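Local coordinates for uncharacterized protein (PDB 3OV5) that serves as the VirB7 component of a bacterial type IV secretion system, its globular part being an N0 domain like those of outer membrane transport proteins, at residues T17-W22 and N75-Q80; T57-V62 and V68-S73; G42-I47 and A61-Q66. One frame throughout, in Å; residues are numbered along the deposited sequence.

Interaction 1. Residues T17-W22 and N75-Q80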
# COMPACT_ATOMS: atom_id res chain seq x y z
N THR A 17 7.81 -3.41 0.57
CA THR A 17 7.92 -4.77 0.03
C THR A 17 6.54 -5.42 -0.13
O THR A 17 6.32 -6.18 -1.09
CB THR A 17 8.91 -5.61 0.82
OG1 THR A 17 8.53 -5.74 2.17
CG2 THR A 17 10.34 -5.06 0.68
N MET A 18 5.60 -5.15 0.78
CA MET A 18 4.24 -5.62 0.59
C MET A 18 3.68 -5.04 -0.70
O MET A 18 3.07 -5.74 -1.52
CB MET A 18 3.35 -5.25 1.77
CG MET A 18 1.94 -5.84 1.62
SD MET A 18 0.85 -5.43 2.97
CE MET A 18 0.61 -3.66 2.64
N LEU A 19 3.86 -3.73 -0.88
CA LEU A 19 3.33 -3.09 -2.08
C LEU A 19 4.03 -3.58 -3.36
O LEU A 19 3.41 -3.62 -4.40
CB LEU A 19 3.41 -1.58 -1.94
CG LEU A 19 2.35 -1.01 -0.99
CD1 LEU A 19 2.64 0.46 -0.73
CD2 LEU A 19 0.97 -1.19 -1.58
N GLU A 20 5.32 -3.91 -3.30
CA GLU A 20 5.98 -4.50 -4.45
C GLU A 20 5.23 -5.79 -4.86
O GLU A 20 5.03 -6.05 -6.05
CB GLU A 20 7.44 -4.84 -4.15
CG GLU A 20 8.33 -3.64 -4.11
CD GLU A 20 9.72 -3.94 -3.57
OE1 GLU A 20 10.53 -2.98 -3.56
OE2 GLU A 20 10.01 -5.07 -3.14
N ARG A 21 4.84 -6.59 -3.85
CA ARG A 21 4.09 -7.81 -4.14
C ARG A 21 2.71 -7.48 -4.69
O ARG A 21 2.28 -8.08 -5.70
CB ARG A 21 4.05 -8.73 -2.93
CG ARG A 21 3.36 -10.04 -3.24
CD ARG A 21 3.36 -11.02 -2.06
NE ARG A 21 2.63 -10.46 -0.92
CZ ARG A 21 1.31 -10.36 -0.87
NH1 ARG A 21 0.53 -10.93 -1.78
NH2 ARG A 21 0.74 -9.70 0.13
N TRP A 22 1.96 -6.58 -4.04
CA TRP A 22 0.64 -6.23 -4.58
C TRP A 22 0.76 -5.76 -6.03
O TRP A 22 -0.07 -6.08 -6.87
CB TRP A 22 -0.01 -5.13 -3.76
CG TRP A 22 -0.47 -5.53 -2.38
CD1 TRP A 22 -0.24 -6.71 -1.70
CD2 TRP A 22 -1.25 -4.71 -1.50
NE1 TRP A 22 -0.83 -6.66 -0.44
CE2 TRP A 22 -1.46 -5.45 -0.30
CE3 TRP A 22 -1.81 -3.43 -1.62
CZ2 TRP A 22 -2.20 -4.93 0.77
CZ3 TRP A 22 -2.54 -2.92 -0.56
CH2 TRP A 22 -2.72 -3.66 0.61
N ASN A 75 -1.77 2.32 -13.94
CA ASN A 75 -1.16 1.05 -13.60
C ASN A 75 -0.26 1.20 -12.36
O ASN A 75 0.58 0.32 -12.15
CB ASN A 75 -0.37 0.47 -14.80
CG ASN A 75 0.84 1.31 -15.17
OD1 ASN A 75 0.81 2.54 -15.14
ND2 ASN A 75 1.93 0.64 -15.53
N LYS A 76 -0.41 2.28 -11.55
CA LYS A 76 0.55 2.46 -10.45
C LYS A 76 -0.09 2.41 -9.09
O LYS A 76 -1.17 2.96 -8.89
CB LYS A 76 1.25 3.84 -10.52
CG LYS A 76 2.13 4.08 -11.73
CD LYS A 76 2.09 5.51 -12.18
CE LYS A 76 2.81 5.68 -13.49
NZ LYS A 76 2.37 6.92 -14.07
N LEU A 77 0.63 1.80 -8.15
CA LEU A 77 0.41 2.06 -6.76
C LEU A 77 1.38 3.19 -6.38
O LEU A 77 2.57 3.08 -6.60
CB LEU A 77 0.68 0.80 -5.94
CG LEU A 77 -0.34 -0.32 -6.19
CD1 LEU A 77 0.13 -1.62 -5.58
CD2 LEU A 77 -1.65 0.05 -5.54
N LEU A 78 0.82 4.28 -5.88
CA LEU A 78 1.55 5.51 -5.63
C LEU A 78 1.57 5.81 -4.13
O LEU A 78 0.51 5.95 -3.51
CB LEU A 78 0.88 6.68 -6.36
CG LEU A 78 1.49 8.06 -6.16
CD1 LEU A 78 2.96 8.14 -6.58
CD2 LEU A 78 0.67 9.06 -6.93
N VAL A 79 2.77 5.85 -3.55
CA VAL A 79 2.97 6.15 -2.14
C VAL A 79 3.71 7.48 -2.07
O VAL A 79 4.78 7.59 -2.65
CB VAL A 79 3.79 5.05 -1.44
CG1 VAL A 79 3.88 5.37 0.04
CG2 VAL A 79 3.18 3.67 -1.67
N GLN A 80 3.14 8.47 -1.39
CA GLN A 80 3.74 9.80 -1.45
C GLN A 80 3.30 10.58 -0.22
O GLN A 80 2.33 10.22 0.45
CB GLN A 80 3.27 10.54 -2.72
CG GLN A 80 1.76 10.74 -2.72
CD GLN A 80 1.23 11.46 -3.91
OE1 GLN A 80 1.88 12.35 -4.50
NE2 GLN A 80 -0.00 11.13 -4.25
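Helix 17-22 lies over strand 76-80 and runs nearly antiparallel to it, at 163°, with the two axes 9.7 Å apart at closest; Leu19 and Leu77 are the pair whose CA atoms come nearest. This is helix-on-sheet packing inside the alpha/beta N0 domain: the strand is the middle one of a three-stranded mixed sheet, and the contact is buried, with only apolar side chains meeting and no hydrogen bond crossing. Leu19 does most of the bridging, sending one methyl to each of two strand residues. Its CG stands anti to the carbonyl carbon (chi1 -75°), which turns the fork toward the strand, CD2 to Leu77 and CD1 to Val79. CD2 meets Leu77 CD1 at 4.1 Å, the two leucines slanting across each other. The same Leu77 CD1 also rests on the helix backbone, 4.0 Å from Leu19 O, and it reaches Trp22 CB at 4.0 Å. Trp22 meets the strand through CB, not through its ring. The indole is held by other partners: Met18 CE sits 3.6 Å above one face, offset toward the rim, Arg21 NH2 lies in plane at the edge, Tyr6 packs edge-to-face, and NE1 is hydrogen-bonded to Gln7 O. Packing is tight two residues further along the strand, on the same face, where Leu19 CD1 presses against Val79 CG2 at 3.4 Å, closer than a usual methyl contact.

Interaction 2. Residues T57-V62 and V68-S73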
# COMPACT_ATOMS: atom_id res chain seq x y z
N THR A 57 -6.62 2.17 -0.22
CA THR A 57 -7.25 3.21 0.60
C THR A 57 -7.17 2.87 2.10
O THR A 57 -6.84 3.72 2.94
CB THR A 57 -8.68 3.44 0.11
OG1 THR A 57 -8.60 3.85 -1.27
CG2 THR A 57 -9.40 4.51 0.89
N GLU A 58 -7.42 1.61 2.45
CA GLU A 58 -7.23 1.18 3.84
C GLU A 58 -5.79 1.40 4.26
O GLU A 58 -5.51 1.89 5.37
CB GLU A 58 -7.59 -0.29 4.03
CG GLU A 58 -9.07 -0.61 3.92
CD GLU A 58 -9.36 -2.04 4.32
OE1 GLU A 58 -9.06 -2.38 5.48
OE2 GLU A 58 -9.89 -2.82 3.49
N LEU A 59 -4.86 1.01 3.39
CA LEU A 59 -3.44 1.16 3.70
C LEU A 59 -3.06 2.63 3.86
O LEU A 59 -2.29 3.00 4.76
CB LEU A 59 -2.62 0.47 2.64
CG LEU A 59 -1.13 0.33 2.93
CD1 LEU A 59 -0.89 -0.50 4.18
CD2 LEU A 59 -0.45 -0.30 1.72
N SER A 60 -3.60 3.46 2.96
CA SER A 60 -3.42 4.89 3.07
C SER A 60 -3.83 5.41 4.45
O SER A 60 -3.10 6.18 5.08
CB SER A 60 -4.24 5.56 1.97
OG SER A 60 -3.87 6.92 1.86
N ALA A 61 -5.00 4.99 4.93
CA ALA A 61 -5.49 5.45 6.21
C ALA A 61 -4.55 5.01 7.34
O ALA A 61 -4.35 5.75 8.31
CB ALA A 61 -6.88 4.96 6.46
N VAL A 62 -3.97 3.80 7.22
CA VAL A 62 -3.07 3.30 8.25
C VAL A 62 -1.84 4.19 8.39
O VAL A 62 -1.35 4.39 9.51
CB VAL A 62 -2.69 1.84 7.96
CG1 VAL A 62 -1.59 1.38 8.87
CG2 VAL A 62 -3.91 0.92 8.08
N VAL A 68 1.41 10.03 5.01
CA VAL A 68 1.52 9.26 3.78
C VAL A 68 0.16 9.04 3.14
O VAL A 68 -0.82 8.76 3.84
CB VAL A 68 2.16 7.89 4.11
CG1 VAL A 68 2.19 6.98 2.88
CG2 VAL A 68 3.53 8.07 4.72
N SER A 69 0.13 9.14 1.80
CA SER A 69 -0.99 8.73 0.98
C SER A 69 -0.59 7.53 0.12
O SER A 69 0.50 7.51 -0.45
CB SER A 69 -1.35 9.87 0.01
OG SER A 69 -2.30 9.46 -0.95
N VAL A 70 -1.47 6.52 0.08
CA VAL A 70 -1.34 5.40 -0.85
C VAL A 70 -2.57 5.42 -1.75
O VAL A 70 -3.69 5.51 -1.25
CB VAL A 70 -1.28 4.05 -0.11
CG1 VAL A 70 -1.12 2.90 -1.13
CG2 VAL A 70 -0.14 4.04 0.93
N SER A 71 -2.35 5.37 -3.06
CA SER A 71 -3.46 5.43 -3.99
C SER A 71 -3.15 4.64 -5.25
O SER A 71 -2.00 4.25 -5.47
CB SER A 71 -3.81 6.89 -4.34
OG SER A 71 -2.71 7.51 -4.99
N VAL A 72 -4.20 4.39 -6.02
CA VAL A 72 -4.12 3.78 -7.33
C VAL A 72 -4.23 4.90 -8.39
O VAL A 72 -5.22 5.64 -8.41
CB VAL A 72 -5.27 2.79 -7.54
CG1 VAL A 72 -5.19 2.17 -8.91
CG2 VAL A 72 -5.28 1.72 -6.46
N SER A 73 -3.16 5.02 -9.20
CA SER A 73 -3.00 6.01 -10.27
C SER A 73 -2.61 5.20 -11.53
O SER A 73 -1.46 4.81 -11.70
CB SER A 73 -1.90 7.03 -9.88
OG SER A 73 -2.14 8.38 -10.28
O HOH W 1 -6.36 5.55 -2.09
O HOH W 2 -3.53 9.14 3.67
O HOH W 3 -5.21 8.30 -0.01
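Ser60 and Val70 mark the point where helix 57-62 and strand 68-73 draw closest, their CA atoms 4.5 Å apart; the helix and strand axes are almost exactly antiparallel, at 175°, and approach to 6.6 Å. The pair is an antiparallel helix and strand of the N0 domain joined by a short connection, in which the chain leaves the helix, turns back and enters an outermost strand of the three-stranded sheet. Ser69 and Ser71 use their backbones to pair with Gln80 and Leu78 of strand 76-81, whereas the N-H and C=O of Val70 turn to the other side of the strand, toward the helix. Ser60 meets the N-H with its hydroxyl, where a neighbouring strand would offer a carbonyl. The N-H of Val70 points almost straight at Ser60 OG, 3.0 Å from N to OG with an angle of 169° at the hydrogen. OG reaches this position because it stands anti to the backbone N of Ser60 (chi1 -168°). Two waters also bind this hydroxyl, giving it three partners: water 3 lies 2.7 Å from Ser60 OG, and water 2 joins Ser60 OG to the strand by donating to Val68 O at 2.7 Å. Strand-edge carbonyls are thus satisfied through solvent instead of through a neighbouring strand. Water 1 does the same for Val70 O, donating to it at 2.8 Å and, in one of the two conformers of Thr57, also donating to its OG1. The inward side of the contact is apolar. Val70 CG2 rests against the helix backbone, 4.0 Å from Ser60 CA, while its other methyl, CG1, turns to Leu59 and meets CD2 of that residue at 4.3 Å.

Interaction 3. Residues G42-I47 and A61-Q66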
# COMPACT_ATOMS: atom_id res chain seq x y z
N GLY A 42 0.51 -3.13 13.06
CA GLY A 42 -0.61 -4.01 13.33
C GLY A 42 -1.87 -3.79 12.52
O GLY A 42 -2.44 -4.76 12.04
N PRO A 43 -2.36 -2.54 12.38
CA PRO A 43 -3.59 -2.28 11.63
C PRO A 43 -3.59 -2.79 10.18
O PRO A 43 -4.65 -2.98 9.61
CB PRO A 43 -3.75 -0.74 11.70
CG PRO A 43 -2.96 -0.31 12.81
CD PRO A 43 -1.91 -1.34 13.10
N VAL A 44 -2.41 -2.98 9.59
CA VAL A 44 -2.37 -3.55 8.25
C VAL A 44 -2.97 -4.96 8.22
O VAL A 44 -3.48 -5.39 7.18
CB VAL A 44 -0.92 -3.56 7.69
CG1 VAL A 44 -0.83 -4.16 6.33
CG2 VAL A 44 -0.33 -2.18 7.65
N SER A 45 -2.95 -5.65 9.37
CA SER A 45 -3.50 -7.01 9.45
C SER A 45 -5.01 -7.04 9.23
O SER A 45 -5.57 -8.11 8.98
CB SER A 45 -3.06 -7.64 10.75
OG SER A 45 -1.64 -7.86 10.69
N ALA A 46 -5.70 -5.91 9.28
CA ALA A 46 -7.13 -5.85 9.02
C ALA A 46 -7.46 -5.95 7.53
O ALA A 46 -8.62 -6.19 7.18
CB ALA A 46 -7.71 -4.57 9.61
N ILE A 47 -6.49 -5.70 6.65
CA ILE A 47 -6.81 -5.57 5.23
C ILE A 47 -6.93 -6.94 4.59
O ILE A 47 -6.01 -7.76 4.67
CB ILE A 47 -5.73 -4.76 4.52
CG1 ILE A 47 -5.60 -3.38 5.18
CG2 ILE A 47 -6.06 -4.67 3.02
CD1 ILE A 47 -4.45 -2.54 4.59
N ALA A 61 -5.00 4.99 4.93
CA ALA A 61 -5.49 5.45 6.21
C ALA A 61 -4.55 5.01 7.34
O ALA A 61 -4.35 5.75 8.31
CB ALA A 61 -6.88 4.96 6.46
N VAL A 62 -3.97 3.80 7.22
CA VAL A 62 -3.07 3.30 8.25
C VAL A 62 -1.84 4.19 8.39
O VAL A 62 -1.35 4.39 9.51
CB VAL A 62 -2.69 1.84 7.96
CG1 VAL A 62 -1.59 1.38 8.87
CG2 VAL A 62 -3.91 0.92 8.08
N TYR A 63 -1.33 4.69 7.25
CA TYR A 63 -0.11 5.50 7.24
C TYR A 63 -0.38 7.00 7.15
O TYR A 63 0.56 7.80 7.10
CB TYR A 63 0.87 5.00 6.14
CG TYR A 63 1.49 3.68 6.51
CD1 TYR A 63 0.83 2.48 6.24
CD2 TYR A 63 2.70 3.64 7.21
CE1 TYR A 63 1.38 1.26 6.67
CE2 TYR A 63 3.26 2.41 7.64
CZ TYR A 63 2.57 1.24 7.36
OH TYR A 63 3.04 -0.00 7.78
N ALA A 64 -1.64 7.42 7.22
CA ALA A 64 -1.99 8.85 7.10
C ALA A 64 -1.36 9.68 8.20
O ALA A 64 -0.96 10.82 7.94
CB ALA A 64 -3.49 9.04 7.10
N ALA A 65 -1.33 9.16 9.43
CA ALA A 65 -0.81 9.97 10.55
C ALA A 65 0.69 10.16 10.45
O ALA A 65 1.23 11.07 11.10
CB ALA A 65 -1.18 9.34 11.89
N GLN A 66 1.37 9.34 9.66
CA GLN A 66 2.78 9.53 9.29
C GLN A 66 2.97 10.52 8.13
O GLN A 66 4.08 10.83 7.76
CB GLN A 66 3.37 8.14 8.99
CG GLN A 66 4.84 8.04 8.71
CD GLN A 66 5.73 8.36 9.89
OE1 GLN A 66 5.34 8.99 10.86
NE2 GLN A 66 6.95 7.87 9.85
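The Tyr63 ring receives Val44 at a slant: methyl CG2 comes in obliquely, 4.0 Å from Tyr63 CE1 and equally near OH, with the two side chains crossing at about a right angle. The methyl thus touches the CE1 side and the hydroxyl end of the phenol. The hydroxyl itself is fixed by the preceding loop, where it hydrogen-bonds Thr39 O and Ile41 N. The pyrrolidine ring of Pro43 takes a different neighbour, laying its CB 4.0 Å from Val62 CG2. In the N0 domain this contact joins a short 3-10 turn, 42-46, which leads into strand 48-49, to the later part of helix 52-63. The segment is wound by 3-10 bonds such as Ser45 N to Gly42 O, and presents Pro43 and Val44 to the helix. Val62 fits across both of them. With CG1 anti to its backbone N (chi1 170°), it sets that methyl against both Val44 CG2, at 4.0 Å, and Pro43 CB, while CG2 meets the proline alone. No hydrogen bond crosses between the segments. On the inner side Val44 continues onto Leu59 and Met18, and Ile47 packs on Ala55 and Leu59.

All three contacts belong to one small N0 domain: interaction 1, 17-22 with 75-80, closes a long loop that contains the other two, which overlap on helix 52-63 at Ala61 and Val62. The centres of interactions 1 and 2 are about 10 Å apart, those of 2 and 3 about 9 Å, and those of 1 and 3 about 15 Å. Interactions 1 and 2 share the sheet, through neighbouring strands 76-81 and 68-73; interactions 2 and 3 share helix 52-63. Leu59 touches Met18 through CD2 and Val44 through CD1, and its CD2 also meets Val70 of the sheet, so the two helices, the sheet and the 3-10 turn pack into a single hydrophobic core.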